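Local coordinates for FAD-binding oxidoreductase (Gulosibacter chungangensis, PDB 7PBG), which oxidises 4-ethylphenol with a covalently bound FAD, a dehydrogenation that yields 4-vinylphenol, at residues A[463-468]-A[473-478]; A[414-419]-A[440-445]; A[45-50]-A[479-484]. All coordinates share one frame; numbering follows the deposited sequence.

Contact 1: residues A[463-468]-A[473-478]. With FAD (flavin-adenine dinucleotide), chain C.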
loop_
_atom_site.group_PDB
_atom_site.type_symbol
_atom_site.label_atom_id
_atom_site.label_comp_id
_atom_site.label_asym_id
_atom_site.label_seq_id
_atom_site.Cartn_x
_atom_site.Cartn_y
_atom_site.Cartn_z
ATOM N N GLU A 463 27.494 -13.430 -8.124
ATOM C CA GLU A 463 28.202 -12.399 -8.921
ATOM C C GLU A 463 27.173 -11.424 -9.529
ATOM O O GLU A 463 27.418 -10.213 -9.538
ATOM C CB GLU A 463 29.027 -13.017 -10.044
ATOM C CG GLU A 463 29.781 -11.987 -10.849
ATOM C CD GLU A 463 30.642 -10.963 -10.090
ATOM O OE1 GLU A 463 31.167 -11.257 -8.982
ATOM O OE2 GLU A 463 30.803 -9.853 -10.615
ATOM N N LEU A 464 26.024 -11.911 -9.995
ATOM C CA LEU A 464 24.962 -11.004 -10.495
ATOM C C LEU A 464 24.527 -10.031 -9.393
ATOM O O LEU A 464 24.413 -8.797 -9.693
ATOM C CB LEU A 464 23.770 -11.812 -11.027
ATOM C CG LEU A 464 24.010 -12.547 -12.342
ATOM C CD1 LEU A 464 22.859 -13.495 -12.621
ATOM C CD2 LEU A 464 24.251 -11.583 -13.481
ATOM N N ILE A 465 24.305 -10.516 -8.164
ATOM C CA ILE A 465 23.879 -9.670 -7.025
ATOM C C ILE A 465 24.996 -8.635 -6.777
ATOM O O ILE A 465 24.720 -7.447 -6.677
ATOM C CB ILE A 465 23.583 -10.522 -5.795
ATOM C CG1 ILE A 465 22.369 -11.430 -6.044
ATOM C CG2 ILE A 465 23.482 -9.653 -4.550
ATOM C CD1 ILE A 465 22.158 -12.473 -5.003
ATOM N N ARG A 466 26.246 -9.090 -6.750
ATOM C CA ARG A 466 27.399 -8.168 -6.506
ATOM C C ARG A 466 27.448 -7.102 -7.586
ATOM O O ARG A 466 27.545 -5.912 -7.237
ATOM C CB ARG A 466 28.728 -8.931 -6.478
ATOM C CG ARG A 466 29.222 -9.243 -5.084
ATOM C CD ARG A 466 30.668 -9.747 -5.111
ATOM N NE ARG A 466 30.824 -10.941 -5.939
ATOM C CZ ARG A 466 30.495 -12.185 -5.577
ATOM N NH1 ARG A 466 29.970 -12.423 -4.384
ATOM N NH2 ARG A 466 30.678 -13.182 -6.429
ATOM N N ALA A 467 27.346 -7.483 -8.852
ATOM C CA ALA A 467 27.468 -6.530 -9.975
ATOM C C ALA A 467 26.256 -5.592 -9.987
ATOM O O ALA A 467 26.436 -4.381 -10.171
ATOM C CB ALA A 467 27.658 -7.241 -11.289
ATOM N N GLY A 468 25.058 -6.127 -9.788
ATOM C CA GLY A 468 23.829 -5.330 -9.660
ATOM C C GLY A 468 24.001 -4.270 -8.574
ATOM O O GLY A 468 23.781 -3.093 -8.864
ATOM N N TYR A 473 21.356 -1.516 -8.480
ATOM C CA TYR A 473 20.218 -2.409 -8.834
ATOM C C TYR A 473 20.031 -3.402 -7.692
ATOM O O TYR A 473 20.972 -4.141 -7.377
ATOM C CB TYR A 473 20.523 -3.190 -10.102
ATOM C CG TYR A 473 20.863 -2.372 -11.320
ATOM C CD1 TYR A 473 21.665 -2.906 -12.315
ATOM C CD2 TYR A 473 20.426 -1.061 -11.464
ATOM C CE1 TYR A 473 21.996 -2.169 -13.440
ATOM C CE2 TYR A 473 20.769 -0.306 -12.575
ATOM C CZ TYR A 473 21.537 -0.875 -13.576
ATOM O OH TYR A 473 21.845 -0.149 -14.692
ATOM N N GLY A 474 18.894 -3.311 -7.030
ATOM C CA GLY A 474 18.650 -4.023 -5.780
ATOM C C GLY A 474 17.635 -5.123 -5.996
ATOM O O GLY A 474 16.698 -4.972 -6.778
ATOM N N ILE A 475 17.844 -6.179 -5.269
ATOM C CA ILE A 475 17.000 -7.400 -5.332
ATOM C C ILE A 475 15.931 -7.221 -4.267
ATOM O O ILE A 475 16.289 -6.878 -3.138
ATOM C CB ILE A 475 17.898 -8.631 -5.091
ATOM C CG1 ILE A 475 18.862 -8.858 -6.259
ATOM C CG2 ILE A 475 17.058 -9.851 -4.796
ATOM C CD1 ILE A 475 18.170 -9.152 -7.554
ATOM N N TYR A 476 14.680 -7.531 -4.542
ATOM C CA TYR A 476 13.624 -7.384 -3.507
ATOM C C TYR A 476 12.894 -8.707 -3.259
ATOM O O TYR A 476 11.937 -8.673 -2.545
ATOM C CB TYR A 476 12.606 -6.355 -3.984
ATOM C CG TYR A 476 12.068 -6.694 -5.338
ATOM C CD1 TYR A 476 11.043 -7.616 -5.489
ATOM C CD2 TYR A 476 12.691 -6.219 -6.475
ATOM C CE1 TYR A 476 10.636 -8.020 -6.746
ATOM C CE2 TYR A 476 12.272 -6.586 -7.738
ATOM C CZ TYR A 476 11.255 -7.514 -7.866
ATOM O OH TYR A 476 10.839 -7.881 -9.110
ATOM N N ARG A 477 13.403 -9.815 -3.769
ATOM C CA ARG A 477 12.854 -11.165 -3.485
ATOM C C ARG A 477 13.998 -12.130 -3.760
ATOM O O ARG A 477 14.645 -12.001 -4.791
ATOM C CB ARG A 477 11.648 -11.430 -4.373
ATOM C CG ARG A 477 10.832 -12.641 -3.938
ATOM C CD ARG A 477 9.637 -12.861 -4.771
ATOM N NE ARG A 477 8.947 -14.104 -4.486
ATOM C CZ ARG A 477 7.900 -14.495 -5.164
ATOM N NH1 ARG A 477 7.426 -13.721 -6.121
ATOM N NH2 ARG A 477 7.316 -15.626 -4.892
ATOM N N ALA A 478 14.286 -13.020 -2.837
ATOM C CA ALA A 478 15.464 -13.880 -3.039
ATOM C C ALA A 478 15.303 -15.226 -2.346
ATOM O O ALA A 478 14.728 -15.306 -1.264
ATOM C CB ALA A 478 16.670 -13.127 -2.551
HETATM P PA FAD C . 4.169 -20.209 -0.470
HETATM O O1A FAD C . 5.356 -21.058 -0.795
HETATM O O2A FAD C . 3.010 -20.839 0.262
HETATM O O5B FAD C . 4.668 -18.990 0.382
HETATM C C5B FAD C . 5.838 -18.262 0.038
HETATM C C4B FAD C . 6.408 -17.684 1.311
HETATM O O4B FAD C . 5.483 -16.723 1.897
HETATM C C3B FAD C . 6.671 -18.685 2.447
HETATM O O3B FAD C . 7.918 -19.353 2.274
HETATM C C2B FAD C . 6.550 -17.802 3.699
HETATM O O2B FAD C . 7.764 -17.102 3.896
HETATM C C1B FAD C . 5.405 -16.874 3.305
HETATM N N9A FAD C . 4.093 -17.362 3.637
HETATM C C8A FAD C . 3.230 -17.979 2.786
HETATM N N7A FAD C . 2.107 -18.289 3.364
HETATM C C5A FAD C . 2.260 -17.913 4.678
HETATM C C6A FAD C . 1.387 -17.942 5.769
HETATM N N6A FAD C . 0.165 -18.487 5.716
HETATM N N1A FAD C . 1.858 -17.464 6.944
HETATM C C2A FAD C . 3.101 -16.919 6.979
HETATM N N3A FAD C . 3.993 -16.808 6.003
HETATM C C4A FAD C . 3.500 -17.334 4.863
HETATM N N1 FAD C . 6.049 -15.525 -8.856
HETATM C C2 FAD C . 5.299 -14.454 -9.046
HETATM O O2 FAD C . 4.957 -13.723 -8.080
HETATM N N3 FAD C . 4.800 -14.150 -10.260
HETATM C C4 FAD C . 5.105 -14.867 -11.381
HETATM O O4 FAD C . 4.557 -14.583 -12.464
HETATM C C4X FAD C . 5.926 -15.970 -11.240
HETATM N N5 FAD C . 6.230 -16.645 -12.316
HETATM C C5X FAD C . 7.037 -17.743 -12.143
HETATM C C6 FAD C . 7.358 -18.500 -13.279
HETATM C C7 FAD C . 8.115 -19.652 -13.196
HETATM C C7M FAD C . 8.419 -20.443 -14.451
HETATM C C8 FAD C . 8.561 -20.073 -11.924
HETATM C C8M FAD C . 9.386 -21.316 -11.783
HETATM C C9 FAD C . 8.281 -19.318 -10.804
HETATM C C9A FAD C . 7.502 -18.148 -10.872
HETATM N N10 FAD C . 7.151 -17.397 -9.754
HETATM C C10 FAD C . 6.336 -16.284 -9.902
HETATM C "C1'" FAD C . 7.533 -17.808 -8.378
HETATM C "C2'" FAD C . 6.500 -18.727 -7.706
HETATM O "O2'" FAD C . 6.018 -19.753 -8.640
HETATM C "C3'" FAD C . 5.232 -18.021 -7.184
HETATM O "O3'" FAD C . 5.576 -16.819 -6.539
HETATM C "C4'" FAD C . 4.355 -18.849 -6.235
HETATM O "O4'" FAD C . 3.006 -18.357 -6.257
HETATM C "C5'" FAD C . 4.894 -18.819 -4.830
HETATM O "O5'" FAD C . 4.602 -20.030 -4.121
HETATM P P FAD C . 3.284 -20.179 -3.232
HETATM O O1P FAD C . 3.012 -21.642 -3.043
HETATM O O2P FAD C . 2.234 -19.341 -3.888
HETATM O O3P FAD C . 3.678 -19.513 -1.832
HETATM O O HOH W 1 21.917 -6.583 -6.154
#

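Contact 2: residues A[414-419]-A[440-445]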
loop_
_atom_site.group_PDB
_atom_site.type_symbol
_atom_site.label_atom_id
_atom_site.label_comp_id
_atom_site.label_asym_id
_atom_site.label_seq_id
_atom_site.Cartn_x
_atom_site.Cartn_y
_atom_site.Cartn_z
ATOM N N GLU A 414 23.033 -7.614 -21.687
ATOM C CA GLU A 414 24.363 -8.007 -22.243
ATOM C C GLU A 414 25.237 -8.560 -21.118
ATOM O O GLU A 414 25.846 -9.591 -21.309
ATOM C CB GLU A 414 25.034 -6.840 -22.976
ATOM C CG GLU A 414 24.371 -6.563 -24.324
ATOM C CD GLU A 414 24.362 -7.740 -25.301
ATOM O OE1 GLU A 414 23.397 -7.844 -26.127
ATOM O OE2 GLU A 414 25.318 -8.557 -25.247
ATOM N N ASP A 415 25.289 -7.892 -19.979
ATOM C CA ASP A 415 26.109 -8.352 -18.836
ATOM C C ASP A 415 25.610 -9.724 -18.373
ATOM O O ASP A 415 26.447 -10.565 -17.996
ATOM C CB ASP A 415 26.057 -7.368 -17.667
ATOM C CG ASP A 415 26.850 -6.077 -17.894
ATOM O OD1 ASP A 415 27.604 -6.008 -18.860
ATOM O OD2 ASP A 415 26.698 -5.157 -17.086
ATOM N N THR A 416 24.296 -9.917 -18.268
ATOM C CA THR A 416 23.739 -11.179 -17.716
ATOM C C THR A 416 23.964 -12.298 -18.737
ATOM O O THR A 416 24.234 -13.399 -18.320
ATOM C CB THR A 416 22.288 -10.999 -17.261
ATOM O OG1 THR A 416 22.215 -9.950 -16.303
ATOM C CG2 THR A 416 21.669 -12.226 -16.625
ATOM N N LYS A 417 23.806 -12.020 -20.034
ATOM C CA LYS A 417 24.124 -12.993 -21.111
ATOM C C LYS A 417 25.580 -13.437 -20.958
ATOM O O LYS A 417 25.838 -14.622 -21.032
ATOM C CB LYS A 417 23.877 -12.342 -22.468
ATOM C CG LYS A 417 23.828 -13.289 -23.645
ATOM C CD LYS A 417 23.164 -12.640 -24.836
ATOM C CE LYS A 417 23.866 -11.357 -25.211
ATOM N NZ LYS A 417 23.512 -10.943 -26.586
ATOM N N ARG A 418 26.480 -12.491 -20.712
ATOM C CA ARG A 418 27.934 -12.778 -20.624
ATOM C C ARG A 418 28.211 -13.672 -19.419
ATOM O O ARG A 418 28.866 -14.715 -19.616
ATOM C CB ARG A 418 28.773 -11.497 -20.493
ATOM C CG ARG A 418 30.258 -11.727 -20.746
ATOM C CD ARG A 418 31.087 -10.455 -20.596
ATOM N NE ARG A 418 30.847 -9.863 -19.287
ATOM C CZ ARG A 418 30.190 -8.731 -19.058
ATOM N NH1 ARG A 418 29.709 -8.000 -20.054
ATOM N NH2 ARG A 418 30.013 -8.332 -17.818
ATOM N N ILE A 419 27.679 -13.301 -18.246
ATOM C CA ILE A 419 27.937 -13.989 -16.950
ATOM C C ILE A 419 27.285 -15.371 -17.036
ATOM O O ILE A 419 27.934 -16.364 -16.658
ATOM C CB ILE A 419 27.464 -13.127 -15.761
ATOM C CG1 ILE A 419 28.317 -11.852 -15.644
ATOM C CG2 ILE A 419 27.519 -13.903 -14.444
ATOM C CD1 ILE A 419 27.803 -10.836 -14.625
ATOM N N HIS A 440 14.147 -6.363 -14.001
ATOM C CA HIS A 440 14.892 -7.341 -14.812
ATOM C C HIS A 440 14.666 -8.688 -14.162
ATOM O O HIS A 440 15.107 -8.883 -13.027
ATOM C CB HIS A 440 16.354 -6.951 -14.947
ATOM C CG HIS A 440 17.204 -8.026 -15.506
ATOM N ND1 HIS A 440 18.544 -8.086 -15.237
ATOM C CD2 HIS A 440 16.917 -9.054 -16.339
ATOM C CE1 HIS A 440 19.072 -9.133 -15.863
ATOM N NE2 HIS A 440 18.082 -9.731 -16.569
ATOM N N ILE A 441 13.939 -9.581 -14.809
ATOM C CA ILE A 441 13.783 -10.961 -14.280
ATOM C C ILE A 441 14.740 -11.893 -15.039
ATOM O O ILE A 441 14.609 -12.061 -16.247
ATOM C CB ILE A 441 12.339 -11.452 -14.419
ATOM C CG1 ILE A 441 11.301 -10.446 -13.885
ATOM C CG2 ILE A 441 12.251 -12.815 -13.783
ATOM C CD1 ILE A 441 11.630 -9.830 -12.551
ATOM N N CYS A 442 15.769 -12.365 -14.362
ATOM C CA CYS A 442 16.727 -13.373 -14.858
ATOM C C CYS A 442 16.262 -14.701 -14.298
ATOM O O CYS A 442 16.345 -14.925 -13.064
ATOM C CB CYS A 442 18.140 -13.018 -14.448
ATOM S SG CYS A 442 19.308 -14.353 -14.774
ATOM N N LEU A 443 15.672 -15.492 -15.161
ATOM C CA LEU A 443 15.231 -16.864 -14.844
ATOM C C LEU A 443 16.262 -17.777 -15.471
ATOM O O LEU A 443 16.243 -18.020 -16.692
ATOM C CB LEU A 443 13.843 -17.050 -15.423
ATOM C CG LEU A 443 13.112 -18.322 -15.030
ATOM C CD1 LEU A 443 11.633 -18.178 -15.385
ATOM C CD2 LEU A 443 13.705 -19.558 -15.678
ATOM N N PRO A 444 17.244 -18.260 -14.700
ATOM C CA PRO A 444 18.199 -19.196 -15.255
ATOM C C PRO A 444 17.563 -20.590 -15.254
ATOM O O PRO A 444 16.701 -20.833 -14.399
ATOM C CB PRO A 444 19.335 -19.184 -14.247
ATOM C CG PRO A 444 18.628 -18.931 -12.925
ATOM C CD PRO A 444 17.501 -17.984 -13.281
ATOM N N LEU A 445 17.950 -21.422 -16.205
ATOM C CA LEU A 445 17.616 -22.861 -16.187
ATOM C C LEU A 445 18.891 -23.655 -15.977
ATOM O O LEU A 445 19.852 -23.514 -16.753
ATOM C CB LEU A 445 16.884 -23.235 -17.461
ATOM C CG LEU A 445 15.489 -22.648 -17.553
ATOM C CD1 LEU A 445 14.847 -23.042 -18.866
ATOM C CD2 LEU A 445 14.595 -23.098 -16.384
#

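Contact 3: residues A[45-50]-A[479-484]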
loop_
_atom_site.group_PDB
_atom_site.type_symbol
_atom_site.label_atom_id
_atom_site.label_comp_id
_atom_site.label_asym_id
_atom_site.label_seq_id
_atom_site.Cartn_x
_atom_site.Cartn_y
_atom_site.Cartn_z
ATOM N N PHE A 45 14.185 -27.153 -6.194
ATOM C CA PHE A 45 15.254 -26.475 -6.976
ATOM C C PHE A 45 16.323 -25.997 -6.024
ATOM O O PHE A 45 16.635 -24.803 -5.925
ATOM C CB PHE A 45 14.739 -25.302 -7.815
ATOM C CG PHE A 45 13.665 -25.591 -8.822
ATOM C CD1 PHE A 45 13.297 -26.878 -9.187
ATOM C CD2 PHE A 45 12.979 -24.524 -9.372
ATOM C CE1 PHE A 45 12.301 -27.085 -10.127
ATOM C CE2 PHE A 45 11.980 -24.739 -10.302
ATOM C CZ PHE A 45 11.647 -26.002 -10.681
ATOM N N PRO A 46 17.033 -26.961 -5.402
ATOM C CA PRO A 46 18.167 -26.622 -4.550
ATOM C C PRO A 46 19.362 -26.109 -5.346
ATOM O O PRO A 46 19.535 -26.395 -6.505
ATOM C CB PRO A 46 18.471 -27.963 -3.887
ATOM C CG PRO A 46 18.149 -28.958 -4.960
ATOM C CD PRO A 46 16.856 -28.415 -5.547
ATOM N N VAL A 47 20.227 -25.366 -4.666
ATOM C CA VAL A 47 21.569 -25.054 -5.208
ATOM C C VAL A 47 22.615 -25.518 -4.171
ATOM O O VAL A 47 23.794 -25.116 -4.284
ATOM C CB VAL A 47 21.720 -23.585 -5.617
ATOM C CG1 VAL A 47 20.846 -23.243 -6.825
ATOM C CG2 VAL A 47 21.431 -22.633 -4.462
ATOM N N THR A 48 22.180 -26.281 -3.171
ATOM C CA THR A 48 23.076 -26.850 -2.125
ATOM C C THR A 48 22.918 -28.362 -2.140
ATOM O O THR A 48 21.877 -28.851 -2.625
ATOM C CB THR A 48 22.785 -26.228 -0.748
ATOM O OG1 THR A 48 21.403 -26.388 -0.450
ATOM C CG2 THR A 48 23.137 -24.761 -0.658
ATOM N N ASP A 49 23.872 -29.080 -1.535
ATOM C CA ASP A 49 23.996 -30.555 -1.734
ATOM C C ASP A 49 23.711 -31.352 -0.457
ATOM O O ASP A 49 23.507 -32.593 -0.595
ATOM C CB ASP A 49 25.386 -30.921 -2.257
ATOM C CG ASP A 49 25.760 -30.197 -3.532
ATOM O OD1 ASP A 49 24.872 -29.986 -4.380
ATOM O OD2 ASP A 49 26.922 -29.807 -3.655
ATOM N N GLY A 50 23.688 -30.691 0.710
ATOM C CA GLY A 50 23.712 -31.346 2.035
ATOM C C GLY A 50 22.389 -31.200 2.776
ATOM O O GLY A 50 21.304 -31.174 2.131
ATOM N N HIS A 479 15.941 -16.227 -2.934
ATOM C CA HIS A 479 16.090 -17.574 -2.372
ATOM C C HIS A 479 16.676 -17.497 -0.957
ATOM O O HIS A 479 17.566 -16.621 -0.677
ATOM C CB HIS A 479 16.941 -18.421 -3.320
ATOM C CG HIS A 479 16.913 -19.883 -3.043
ATOM N ND1 HIS A 479 17.557 -20.485 -1.957
ATOM C CD2 HIS A 479 16.338 -20.890 -3.735
ATOM C CE1 HIS A 479 17.358 -21.818 -2.010
ATOM N NE2 HIS A 479 16.646 -22.093 -3.128
ATOM N N ASN A 480 16.217 -18.392 -0.099
ATOM C CA ASN A 480 16.808 -18.653 1.244
ATOM C C ASN A 480 18.334 -18.495 1.214
ATOM O O ASN A 480 18.886 -17.791 2.092
ATOM C CB ASN A 480 16.537 -20.068 1.743
ATOM C CG ASN A 480 15.073 -20.385 1.920
ATOM O OD1 ASN A 480 14.213 -19.498 1.783
ATOM N ND2 ASN A 480 14.782 -21.631 2.270
ATOM N N VAL A 481 19.028 -19.138 0.272
ATOM C CA VAL A 481 20.521 -19.208 0.339
ATOM C C VAL A 481 21.121 -17.838 0.054
ATOM O O VAL A 481 22.274 -17.607 0.395
ATOM C CB VAL A 481 21.047 -20.300 -0.605
ATOM C CG1 VAL A 481 20.917 -19.892 -2.069
ATOM C CG2 VAL A 481 22.465 -20.687 -0.250
ATOM N N LEU A 482 20.382 -16.954 -0.619
ATOM C CA LEU A 482 20.854 -15.596 -1.016
ATOM C C LEU A 482 20.494 -14.520 0.010
ATOM O O LEU A 482 20.961 -13.350 -0.157
ATOM C CB LEU A 482 20.212 -15.192 -2.346
ATOM C CG LEU A 482 20.522 -16.066 -3.549
ATOM C CD1 LEU A 482 19.730 -15.580 -4.782
ATOM C CD2 LEU A 482 22.027 -16.170 -3.827
ATOM N N ALA A 483 19.661 -14.839 1.003
ATOM C CA ALA A 483 19.011 -13.837 1.895
ATOM C C ALA A 483 20.075 -12.943 2.543
ATOM O O ALA A 483 19.954 -11.745 2.528
ATOM C CB ALA A 483 18.193 -14.544 2.938
ATOM N N ASP A 484 21.123 -13.527 3.089
ATOM C CA ASP A 484 22.062 -12.691 3.863
ATOM C C ASP A 484 22.803 -11.771 2.907
ATOM O O ASP A 484 23.064 -10.563 3.246
ATOM C CB ASP A 484 23.042 -13.539 4.674
ATOM C CG ASP A 484 22.491 -13.971 6.023
ATOM O OD1 ASP A 484 21.480 -13.379 6.512
ATOM O OD2 ASP A 484 23.076 -14.902 6.588
#

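Contact 1: residues A[463-468]-A[473-478]
Tyr473 N reaches back to Gly468 O over 2.9 Å, a nearly straight bond (162°) whose donor stands above the carbonyl plane, and with it the chain leaves helix 451-470 and turns into the short edge strand 474-475. A water bridges the same turn, giving one hydrogen to Ile465 O and the other to Tyr473 O. Tyr473 CB lies 3.5 Å from Gly468 O, while the ring runs on toward Asp408 and Gln412 of helix 406-422. Farther along, the two isoleucines meet loosely, Ile465 CG1 to Ile475 CG1 at 4.4 Å. Arg477 takes no part in this packing. With CG anti to the backbone N (chi1 -167°) and the chain extended from there to NE, it reaches the cofactor: NH2 gives a 2.7 Å bond to FAD O3', and NH1 a longer one of 3.2 Å to FAD O2, which lies in the guanidinium plane. Glu164 forms a salt bridge with NE, and Asn89 also bonds NH2, so the group is held at several points. Gly474 pairs with Val401 of strand 393-402 at the sheet edge, while Val486 of helix 483-489 packs against both isoleucines.

Contact 2: residues A[414-419]-A[440-445]
Thr416, on helix 406-422, sits against His440 and Cys442 of strand 438-447, a helix-on-sheet contact in the antiparallel sheet of the C-terminal FAD-linked oxidase region. The threonine spreads its two branches over two strand residues. CG2, anti to the backbone N, packs on the sulfur of Cys442, while OG1, beside the backbone N (chi1 -57°), meets the histidine. His440 approaches from the opposite direction and turns the edge of its ring to the helix: CE1 lies 3.3 Å from Thr416 OG1, which is near the ring plane, and Thr416 CB is in that plane too. No hydrogen bond links the pair. The polar ends are satisfied by others: Thr416 OG1 bonds Gln412 O one helical turn back, His440 ND1 bonds the Gln412 side chain, and His440 NE2 bonds Tyr427 OH. Two ring nitrogens bonded at once, with Phe431 stacked on the ring, fix its rotation. On the helix, Lys417 and Arg418 form salt bridges with Glu414 and Asp415, each three residues earlier. At the strand, SG of Cys442 is anti to the backbone N (chi1 170°), which brings it to 3.7 Å from Thr416 CG2.

Contact 3: residues A[45-50]-A[479-484]
Val481 holds CG1 between its backbone N and carbonyl carbon (chi1 72°), and Val47, with CG1 anti to the carbonyl carbon (chi1 -68°), leaves CG2 in the corresponding position between backbone N and carbonyl carbon; Val481 CG1 and Val47 CG2 meet at 3.7 Å, the side chains crossing at a slant. The other branch of Val481, CG2, slides past Thr48 in the opposite direction and comes 4.1 Å from Thr48 CG2. The apolar part of the contact is therefore one valine set against two successive residues of the 45-50 loop. His479 faces the start of that loop. Phe45 O, oblique to the imidazole, lies 3.9 Å from His479 NE2, with no hydrogen bond; the partner of NE2 is the carboxylate of Asp43. At the ring's other nitrogen, ND1 accepts the backbone N-H of Val481 in a 3.0 Å bond, practically straight at 178° and lying in the ring plane. With both nitrogens engaged, the imidazole can hardly rotate, and it ties the turn at 479-481 to Asp43, two residues before Phe45. Leu482 N also closes back on His479 O at 2.8 Å as the chain enters helix 483-489. Phe396 of strand 393-402 packs against Val47, Val481 and His479. The ring of Phe45 meets that of His395, the covalent FAD attachment residue, edge-to-face. The arrangement joins an N-terminal loop to the C-terminal oxidase region beside the flavin linkage, within the PCMH-type FAD-binding (vanillyl-alcohol oxidase) fold.

Overall arrangement
Contacts 1 and 2 lie 12 Å apart between centres and join through Leu464, whose CD2 is 3.8 Å from Ile419 CD1, so helices 406-422 and 451-470 share one layer on the large antiparallel sheet. Contact 3 lies 15 Å from contact 1, centre to centre, and meets it where Ile465 CD1 packs 3.9 Å from Leu482 CD2; contacts 2 and 3 do not touch. Both other contacts are nested in the chain loop that contact 3 closes. The three approach FAD differently: contact 1 supplies Arg477, contact 3 brings the Phe45 side chain to about 5 Å from the cofactor, and in contact 2 the Cys442 side chain is about 12 Å away, but Leu443, next on the strand, touches FAD.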